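Local coordinates for protein transcriptional regulator, MarR family (Neisseria meningitidis serogroup B, PDB 3G3Z) that probably binds DNA as a winged helix-turn-helix transcription factor of the MarR family, working as a dimer, at residues Asn32-Leu37 with Glu53-Pro58; Arg46-Ile51 with Arg87-Thr92. One frame throughout, in Å; residues are numbered along the deposited sequence.

Contact 1 of 2, residues Asn32-Leu37 with Glu53-Pro58; sequences NLFAVL and EKWSLP
F34 and W55 meet edge to face: the phenyl ring of F34 turns its edge toward the face of the six-membered ring of W55, with the planes at 75° and the centroids 5.6 Å apart. F34 CE2 comes obliquely to W55 CH2, at the rim of the indole, 3.8 Å away. F34 reaches across because its CG stands anti to the backbone N (chi1 180°), which carries the ring out beside its helix to the far end of the indole.

The other end of the indole lies against the helix. A35 CA sits over the five-membered ring, 4.0 Å from its centroid, a CH-pi contact, while A35 CB touches W55 CD1 at 3.7 Å. The small methyl of alanine lets the broad indole come up to the backbone. K54 CG lies over the opposite face.

L57, beyond the turn, packs on the same alanine, its CD1 3.7 Å from A35 CB. Both its methyls approach N32 ND2, L57 CD2 at 3.3 Å, a close contact for a polar nitrogen with a methyl. N32 starts out pointing away, then turns its amide back toward the leucine.

S56, with its positive phi, closes helix 48-55 in a Schellman motif and P58 is the N-cap of helix 59-71, so S56-P58 is the turn of the helix-turn-helix, probably DNA-binding as in other MarR proteins.

No hydrogen bond joins the two segments, so the contact probably rests on apolar burial, with a ring-edge and CH-pi contribution; the indole N-H is satisfied by T39 of helix 31-43, which probably helps to fix the tryptophan's rotation.

Contact 2 of 2, residues Arg46-Ile51 with Arg87-Thr92; sequences RTQKHI and RLLSLT
R46 pairs with L89 through two backbone hydrogen bonds, a single antiparallel bridge of the hydrogen-bonded kind. R46 N gives to L89 O at 3.1 Å, in the carbonyl plane, and L89 N gives to R46 O at 2.9 Å from well above that carbonyl's plane. The R46 side chain turns away from L89, lays its CD over one face of the H50 ring, toward the rim, and forms a salt bridge with E43, while L88 CD2 rests 3.8 Å from R46 N.

T47 comes next and ends the extended run as the N-cap of helix 48-55. Its short side chain keeps an acceptor oxygen close to the backbone, and chi1 of 63° places OG1 to accept from H50 N at 3.1 Å.

Q48 opens the helix. Its CG lies 3.9 Å from L89 CD2, and its extended chain beyond CG carries the amide on to W77, whose indole nitrogen gives to OE1. A water accepts from Q48 N and also lies near R87 O.

I51, one turn on, brings CD1 to within 4.1 Å of the same L89 CD2, the two side chains crossing at about a right angle. A single methyl of L89 thus meets both residues of the helix.

Strand 89-91 pairs with strand 75-77 on its other edge, so the single bridge of R46 lies on the outer edge of the wing hairpin, where winged helix-turn-helix proteins commonly have a short third strand.

In the fold
Helix 48-55 joins the two contacts, whose centres lie 11 Å apart: contact 2 holds its first turn beside the wing strand 89-91, and contact 1 packs its last turn and the following bend against helix 31-43. They touch directly where I51 CG2 lies 3.6 Å from A35 O, so the same isoleucine faces the wing with CD1 and the helix with its other branch. Beyond contact 1 the chain enters helix 59-71, the probable DNA-recognition helix, as in other MarR proteins. Contact 1 also adjoins the dimer partner, since K54 forms a salt bridge with D7 of the second subunit, whereas no other chain of the assembly touches contact 2.

Contact 1 of 2, residues Asn32-Leu37 with Glu53-Pro58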
ATOM      1  N   ASN A  32      -7.754  -1.215   9.229  1.00 16.63           N
ATOM      2  CA  ASN A  32      -9.011  -0.512   9.474  1.00 17.82           C
ATOM      3  C   ASN A  32      -9.220  -0.150  10.952  1.00 16.18           C
ATOM      4  O   ASN A  32      -9.614   0.962  11.260  1.00 21.87           O
ATOM      5  CB  ASN A  32     -10.196  -1.336   8.940  1.00 17.30           C
ATOM      6  CG  ASN A  32     -10.081  -1.639   7.453  1.00 19.98           C
ATOM      7  OD1 ASN A  32     -10.711  -2.577   6.943  1.00 17.24           O
ATOM      8  ND2 ASN A  32      -9.293  -0.842   6.744  1.00 18.75           N
ATOM      9  N   LEU A  33      -8.956  -1.092  11.856  1.00 15.86           N
ATOM     10  CA  LEU A  33      -9.066  -0.854  13.297  1.00 17.37           C
ATOM     11  C   LEU A  33      -8.024   0.136  13.791  1.00 15.82           C
ATOM     12  O   LEU A  33      -8.314   1.012  14.621  1.00 15.33           O
ATOM     13  CB  LEU A  33      -8.889  -2.176  14.059  1.00 16.94           C
ATOM     14  CG  LEU A  33     -10.115  -3.073  14.151  1.00 22.27           C
ATOM     15  CD1 LEU A  33      -9.685  -4.515  14.410  1.00 24.21           C
ATOM     16  CD2 LEU A  33     -11.059  -2.554  15.247  1.00 22.00           C
ATOM     17  N   PHE A  34      -6.800  -0.036  13.300  1.00 14.76           N
ATOM     18  CA  PHE A  34      -5.690   0.857  13.611  1.00 16.34           C
ATOM     19  C   PHE A  34      -6.011   2.291  13.237  1.00 16.20           C
ATOM     20  O   PHE A  34      -5.792   3.220  14.028  1.00 15.53           O
ATOM     21  CB  PHE A  34      -4.423   0.394  12.885  1.00 17.43           C
ATOM     22  CG  PHE A  34      -3.240   1.259  13.147  1.00 23.55           C
ATOM     23  CD1 PHE A  34      -2.530   1.146  14.343  1.00 25.80           C
ATOM     24  CD2 PHE A  34      -2.841   2.209  12.215  1.00 23.85           C
ATOM     25  CE1 PHE A  34      -1.432   1.962  14.603  1.00 22.35           C
ATOM     26  CE2 PHE A  34      -1.736   3.028  12.470  1.00 26.01           C
ATOM     27  CZ  PHE A  34      -1.039   2.900  13.662  1.00 23.13           C
ATOM     28  N   ALA A  35      -6.554   2.463  12.032  1.00 11.92           N
ATOM     29  CA  ALA A  35      -6.916   3.776  11.529  1.00 14.04           C
ATOM     30  C   ALA A  35      -7.796   4.536  12.537  1.00 15.00           C
ATOM     31  O   ALA A  35      -7.503   5.684  12.856  1.00 18.38           O
ATOM     32  CB  ALA A  35      -7.621   3.647  10.164  1.00 13.36           C
ATOM     33  N   VAL A  36      -8.843   3.890  13.052  1.00 15.95           N
ATOM     34  CA  VAL A  36      -9.739   4.500  14.059  1.00 16.08           C
ATOM     35  C   VAL A  36      -9.032   4.669  15.401  1.00 19.10           C
ATOM     36  O   VAL A  36      -8.896   5.782  15.904  1.00 23.82           O
ATOM     37  CB  VAL A  36     -11.066   3.681  14.239  1.00 16.63           C
ATOM     38  CG1 VAL A  36     -11.979   4.297  15.333  1.00 19.34           C
ATOM     39  CG2 VAL A  36     -11.814   3.626  12.942  1.00 12.70           C
ATOM     40  N   LEU A  37      -8.570   3.560  15.969  1.00 20.80           N
ATOM     41  CA  LEU A  37      -7.989   3.541  17.315  1.00 21.29           C
ATOM     42  C   LEU A  37      -6.764   4.453  17.474  1.00 21.23           C
ATOM     43  O   LEU A  37      -6.662   5.219  18.441  1.00 16.99           O
ATOM     44  CB  LEU A  37      -7.632   2.098  17.711  1.00 21.50           C
ATOM     45  CG  LEU A  37      -8.798   1.093  17.786  1.00 22.37           C
ATOM     46  CD1 LEU A  37      -8.272  -0.337  17.826  1.00 17.03           C
ATOM     47  CD2 LEU A  37      -9.697   1.382  18.981  1.00 19.78           C
ATOM     48  N   GLU A  53     -10.310   9.961   5.474  1.00 21.20           N
ATOM     49  CA  GLU A  53      -9.417  10.739   4.611  1.00 21.85           C
ATOM     50  C   GLU A  53      -7.929  10.580   4.973  1.00 20.74           C
ATOM     51  O   GLU A  53      -7.100  10.319   4.097  1.00 19.79           O
ATOM     52  CB  GLU A  53      -9.867  12.209   4.525  1.00 21.22           C
ATOM     53  CG  GLU A  53     -10.703  12.468   3.257  1.00 29.26           C
ATOM     54  CD  GLU A  53     -11.813  13.514   3.409  1.00 34.59           C
ATOM     55  OE1 GLU A  53     -11.594  14.550   4.076  1.00 34.68           O
ATOM     56  OE2 GLU A  53     -12.908  13.302   2.827  1.00 34.90           O
ATOM     57  N   LYS A  54      -7.614  10.683   6.261  1.00 20.04           N
ATOM     58  CA  LYS A  54      -6.253  10.487   6.745  1.00 19.31           C
ATOM     59  C   LYS A  54      -5.644   9.138   6.323  1.00 20.02           C
ATOM     60  O   LYS A  54      -4.502   9.088   5.874  1.00 19.67           O
ATOM     61  CB  LYS A  54      -6.213  10.621   8.269  1.00 19.92           C
ATOM     62  CG  LYS A  54      -4.812  10.575   8.863  1.00 18.91           C
ATOM     63  CD  LYS A  54      -4.879  10.552  10.383  1.00 20.61           C
ATOM     64  CE  LYS A  54      -3.526  10.218  11.024  1.00 20.21           C
ATOM     65  NZ  LYS A  54      -2.627  11.404  11.122  1.00 19.97           N
ATOM     66  N   TRP A  55      -6.404   8.052   6.464  1.00 18.24           N
ATOM     67  CA  TRP A  55      -5.853   6.722   6.210  1.00 16.81           C
ATOM     68  C   TRP A  55      -6.267   6.153   4.871  1.00 16.83           C
ATOM     69  O   TRP A  55      -5.949   5.006   4.559  1.00 17.09           O
ATOM     70  CB  TRP A  55      -6.144   5.766   7.371  1.00 14.92           C
ATOM     71  CG  TRP A  55      -5.452   6.229   8.618  1.00 12.88           C
ATOM     72  CD1 TRP A  55      -6.003   6.928   9.648  1.00 11.84           C
ATOM     73  CD2 TRP A  55      -4.064   6.058   8.940  1.00 14.91           C
ATOM     74  NE1 TRP A  55      -5.047   7.195  10.607  1.00 14.94           N
ATOM     75  CE2 TRP A  55      -3.845   6.681  10.191  1.00 16.93           C
ATOM     76  CE3 TRP A  55      -2.981   5.446   8.288  1.00 11.13           C
ATOM     77  CZ2 TRP A  55      -2.579   6.705  10.814  1.00 17.45           C
ATOM     78  CZ3 TRP A  55      -1.724   5.469   8.905  1.00 14.20           C
ATOM     79  CH2 TRP A  55      -1.537   6.092  10.160  1.00 17.07           C
ATOM     80  N   SER A  56      -6.936   6.979   4.069  1.00 17.04           N
ATOM     81  CA  SER A  56      -7.307   6.630   2.691  1.00 18.97           C
ATOM     82  C   SER A  56      -8.264   5.430   2.671  1.00 18.26           C
ATOM     83  O   SER A  56      -8.072   4.482   1.914  1.00 16.80           O
ATOM     84  CB  SER A  56      -6.051   6.386   1.828  1.00 18.27           C
ATOM     85  OG  SER A  56      -5.302   7.591   1.669  1.00 19.60           O
ATOM     86  N   LEU A  57      -9.277   5.480   3.539  1.00 16.32           N
ATOM     87  CA  LEU A  57     -10.302   4.434   3.620  1.00 18.67           C
ATOM     88  C   LEU A  57     -11.690   4.927   3.199  1.00 18.45           C
ATOM     89  O   LEU A  57     -12.048   6.067   3.477  1.00 21.09           O
ATOM     90  CB  LEU A  57     -10.381   3.869   5.041  1.00 16.32           C
ATOM     91  CG  LEU A  57      -9.183   3.055   5.517  1.00 17.46           C
ATOM     92  CD1 LEU A  57      -9.312   2.775   7.008  1.00 19.36           C
ATOM     93  CD2 LEU A  57      -9.039   1.767   4.718  1.00 13.29           C
ATOM     94  N   PRO A  58     -12.480   4.063   2.543  1.00 19.78           N
ATOM     95  CA  PRO A  58     -13.840   4.456   2.184  1.00 20.02           C
ATOM     96  C   PRO A  58     -14.761   4.554   3.401  1.00 21.26           C
ATOM     97  O   PRO A  58     -14.533   3.884   4.413  1.00 22.09           O
ATOM     98  CB  PRO A  58     -14.298   3.337   1.255  1.00 19.00           C
ATOM     99  CG  PRO A  58     -13.440   2.193   1.573  1.00 16.10           C
ATOM    100  CD  PRO A  58     -12.134   2.725   2.027  1.00 17.75           C
TER

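Contact 2 of 2, residues Arg46-Ile51 with Arg87-Thr92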
ATOM      1  N   ARG A  46     -12.205  13.015  16.566  1.00 25.80           N
ATOM      2  CA  ARG A  46     -12.186  13.225  15.124  1.00 25.91           C
ATOM      3  C   ARG A  46     -13.445  12.614  14.546  1.00 25.75           C
ATOM      4  O   ARG A  46     -14.025  11.702  15.128  1.00 26.12           O
ATOM      5  CB  ARG A  46     -10.955  12.562  14.486  1.00 25.33           C
ATOM      6  CG  ARG A  46      -9.602  13.116  14.907  1.00 24.96           C
ATOM      7  CD  ARG A  46      -9.362  14.502  14.326  1.00 31.08           C
ATOM      8  NE  ARG A  46      -8.144  15.106  14.860  1.00 32.89           N
ATOM      9  CZ  ARG A  46      -7.695  16.313  14.534  1.00 38.79           C
ATOM     10  NH1 ARG A  46      -8.365  17.068  13.666  1.00 38.72           N
ATOM     11  NH2 ARG A  46      -6.573  16.773  15.082  1.00 38.05           N
ATOM     12  N   THR A  47     -13.872  13.113  13.397  1.00 26.42           N
ATOM     13  CA  THR A  47     -15.045  12.559  12.742  1.00 24.94           C
ATOM     14  C   THR A  47     -14.594  11.338  11.958  1.00 25.97           C
ATOM     15  O   THR A  47     -13.410  11.205  11.649  1.00 24.33           O
ATOM     16  CB  THR A  47     -15.678  13.562  11.767  1.00 25.54           C
ATOM     17  OG1 THR A  47     -14.748  13.859  10.717  1.00 24.73           O
ATOM     18  CG2 THR A  47     -16.080  14.859  12.488  1.00 23.24           C
ATOM     19  N   GLN A  48     -15.538  10.453  11.643  1.00 24.50           N
ATOM     20  CA  GLN A  48     -15.264   9.310  10.778  1.00 24.20           C
ATOM     21  C   GLN A  48     -14.646   9.756   9.459  1.00 23.01           C
ATOM     22  O   GLN A  48     -13.754   9.084   8.914  1.00 21.56           O
ATOM     23  CB  GLN A  48     -16.552   8.538  10.510  1.00 25.08           C
ATOM     24  CG  GLN A  48     -17.061   7.762  11.709  1.00 29.58           C
ATOM     25  CD  GLN A  48     -18.439   7.169  11.485  1.00 29.33           C
ATOM     26  OE1 GLN A  48     -19.266   7.159  12.389  1.00 30.21           O
ATOM     27  NE2 GLN A  48     -18.690   6.671  10.280  1.00 28.89           N
ATOM     28  N   LYS A  49     -15.123  10.895   8.954  1.00 22.06           N
ATOM     29  CA  LYS A  49     -14.613  11.466   7.709  1.00 23.07           C
ATOM     30  C   LYS A  49     -13.123  11.807   7.779  1.00 23.69           C
ATOM     31  O   LYS A  49     -12.364  11.495   6.846  1.00 23.42           O
ATOM     32  CB  LYS A  49     -15.421  12.698   7.299  1.00 23.51           C
ATOM     33  CG  LYS A  49     -14.937  13.328   5.996  1.00 25.11           C
ATOM     34  CD  LYS A  49     -16.110  13.730   5.128  1.00 30.02           C
ATOM     35  CE  LYS A  49     -16.215  15.223   4.983  1.00 31.33           C
ATOM     36  NZ  LYS A  49     -15.409  15.697   3.799  1.00 35.62           N
ATOM     37  N   HIS A  50     -12.704  12.441   8.874  1.00 21.92           N
ATOM     38  CA  HIS A  50     -11.287  12.789   9.057  1.00 21.11           C
ATOM     39  C   HIS A  50     -10.384  11.551   9.054  1.00 22.20           C
ATOM     40  O   HIS A  50      -9.328  11.529   8.407  1.00 20.78           O
ATOM     41  CB  HIS A  50     -11.086  13.577  10.354  1.00 22.18           C
ATOM     42  CG  HIS A  50      -9.647  13.817  10.689  1.00 25.24           C
ATOM     43  ND1 HIS A  50      -8.960  14.931  10.260  1.00 27.87           N
ATOM     44  CD2 HIS A  50      -8.758  13.072  11.388  1.00 21.70           C
ATOM     45  CE1 HIS A  50      -7.713  14.871  10.693  1.00 25.44           C
ATOM     46  NE2 HIS A  50      -7.564  13.754  11.381  1.00 24.66           N
ATOM     47  N   ILE A  51     -10.810  10.535   9.800  1.00 21.74           N
ATOM     48  CA  ILE A  51     -10.119   9.256   9.874  1.00 21.69           C
ATOM     49  C   ILE A  51     -10.043   8.600   8.492  1.00 20.33           C
ATOM     50  O   ILE A  51      -8.973   8.153   8.074  1.00 21.88           O
ATOM     51  CB  ILE A  51     -10.843   8.323  10.884  1.00 23.09           C
ATOM     52  CG1 ILE A  51     -10.765   8.918  12.294  1.00 17.70           C
ATOM     53  CG2 ILE A  51     -10.276   6.905  10.844  1.00 19.37           C
ATOM     54  CD1 ILE A  51     -11.801   8.357  13.247  1.00 21.65           C
ATOM     55  N   ARG A  87     -20.546  13.233  13.171  1.00 48.52           N
ATOM     56  CA  ARG A  87     -20.420  13.648  14.568  1.00 45.52           C
ATOM     57  C   ARG A  87     -19.082  13.185  15.167  1.00 42.84           C
ATOM     58  O   ARG A  87     -18.528  12.165  14.751  1.00 41.77           O
ATOM     59  CB  ARG A  87     -21.621  13.129  15.367  1.00 45.74           C
ATOM     60  CG  ARG A  87     -21.827  13.774  16.726  1.00 48.00           C
ATOM     61  CD  ARG A  87     -23.285  14.213  16.983  1.00 49.42           C
ATOM     62  NE  ARG A  87     -24.308  13.370  16.352  1.00 51.78           N
ATOM     63  CZ  ARG A  87     -24.757  12.208  16.830  1.00 52.33           C
ATOM     64  NH1 ARG A  87     -24.273  11.701  17.959  1.00 50.25           N
ATOM     65  NH2 ARG A  87     -25.693  11.541  16.166  1.00 52.08           N
ATOM     66  N   LEU A  88     -18.568  13.950  16.129  1.00 38.63           N
ATOM     67  CA  LEU A  88     -17.246  13.705  16.708  1.00 34.95           C
ATOM     68  C   LEU A  88     -17.143  12.372  17.429  1.00 33.39           C
ATOM     69  O   LEU A  88     -17.984  12.022  18.261  1.00 34.20           O
ATOM     70  CB  LEU A  88     -16.838  14.830  17.667  1.00 33.64           C
ATOM     71  CG  LEU A  88     -16.211  16.101  17.097  1.00 32.93           C
ATOM     72  CD1 LEU A  88     -16.255  17.223  18.137  1.00 32.08           C
ATOM     73  CD2 LEU A  88     -14.779  15.855  16.612  1.00 30.61           C
ATOM     74  N   LEU A  89     -16.085  11.644  17.100  1.00 30.85           N
ATOM     75  CA  LEU A  89     -15.817  10.339  17.669  1.00 30.56           C
ATOM     76  C   LEU A  89     -14.741  10.472  18.751  1.00 29.69           C
ATOM     77  O   LEU A  89     -13.761  11.196  18.587  1.00 27.80           O
ATOM     78  CB  LEU A  89     -15.354   9.403  16.556  1.00 29.85           C
ATOM     79  CG  LEU A  89     -15.646   7.912  16.522  1.00 34.38           C
ATOM     80  CD1 LEU A  89     -17.093   7.583  16.851  1.00 31.27           C
ATOM     81  CD2 LEU A  89     -15.290   7.413  15.127  1.00 34.81           C
ATOM     82  N   SER A  90     -14.939   9.757  19.851  1.00 29.01           N
ATOM     83  CA  SER A  90     -14.071   9.839  21.012  1.00 28.87           C
ATOM     84  C   SER A  90     -13.752   8.433  21.533  1.00 27.87           C
ATOM     85  O   SER A  90     -14.579   7.528  21.442  1.00 28.64           O
ATOM     86  CB  SER A  90     -14.779  10.674  22.085  1.00 30.75           C
ATOM     87  OG  SER A  90     -14.120  10.613  23.330  1.00 35.29           O
ATOM     88  N   LEU A  91     -12.545   8.245  22.054  1.00 26.83           N
ATOM     89  CA  LEU A  91     -12.229   7.055  22.847  1.00 25.88           C
ATOM     90  C   LEU A  91     -12.910   7.154  24.209  1.00 27.69           C
ATOM     91  O   LEU A  91     -12.858   8.200  24.866  1.00 25.75           O
ATOM     92  CB  LEU A  91     -10.724   6.933  23.059  1.00 26.33           C
ATOM     93  CG  LEU A  91      -9.817   5.914  22.349  1.00 26.26           C
ATOM     94  CD1 LEU A  91     -10.335   5.354  21.021  1.00 26.43           C
ATOM     95  CD2 LEU A  91      -8.442   6.534  22.178  1.00 17.81           C
ATOM     96  N   THR A  92     -13.547   6.067  24.629  1.00 26.54           N
ATOM     97  CA  THR A  92     -14.076   5.976  25.980  1.00 26.61           C
ATOM     98  C   THR A  92     -12.920   5.789  26.960  1.00 26.73           C
ATOM     99  O   THR A  92     -11.765   5.648  26.550  1.00 27.25           O
ATOM    100  CB  THR A  92     -15.022   4.786  26.116  1.00 25.34           C
ATOM    101  OG1 THR A  92     -14.298   3.585  25.835  1.00 24.77           O
ATOM    102  CG2 THR A  92     -16.202   4.924  25.153  1.00 25.72           C
TER
HETATM  103  O   HOH W   1     -17.980  10.649  12.909  1.00 28.02           O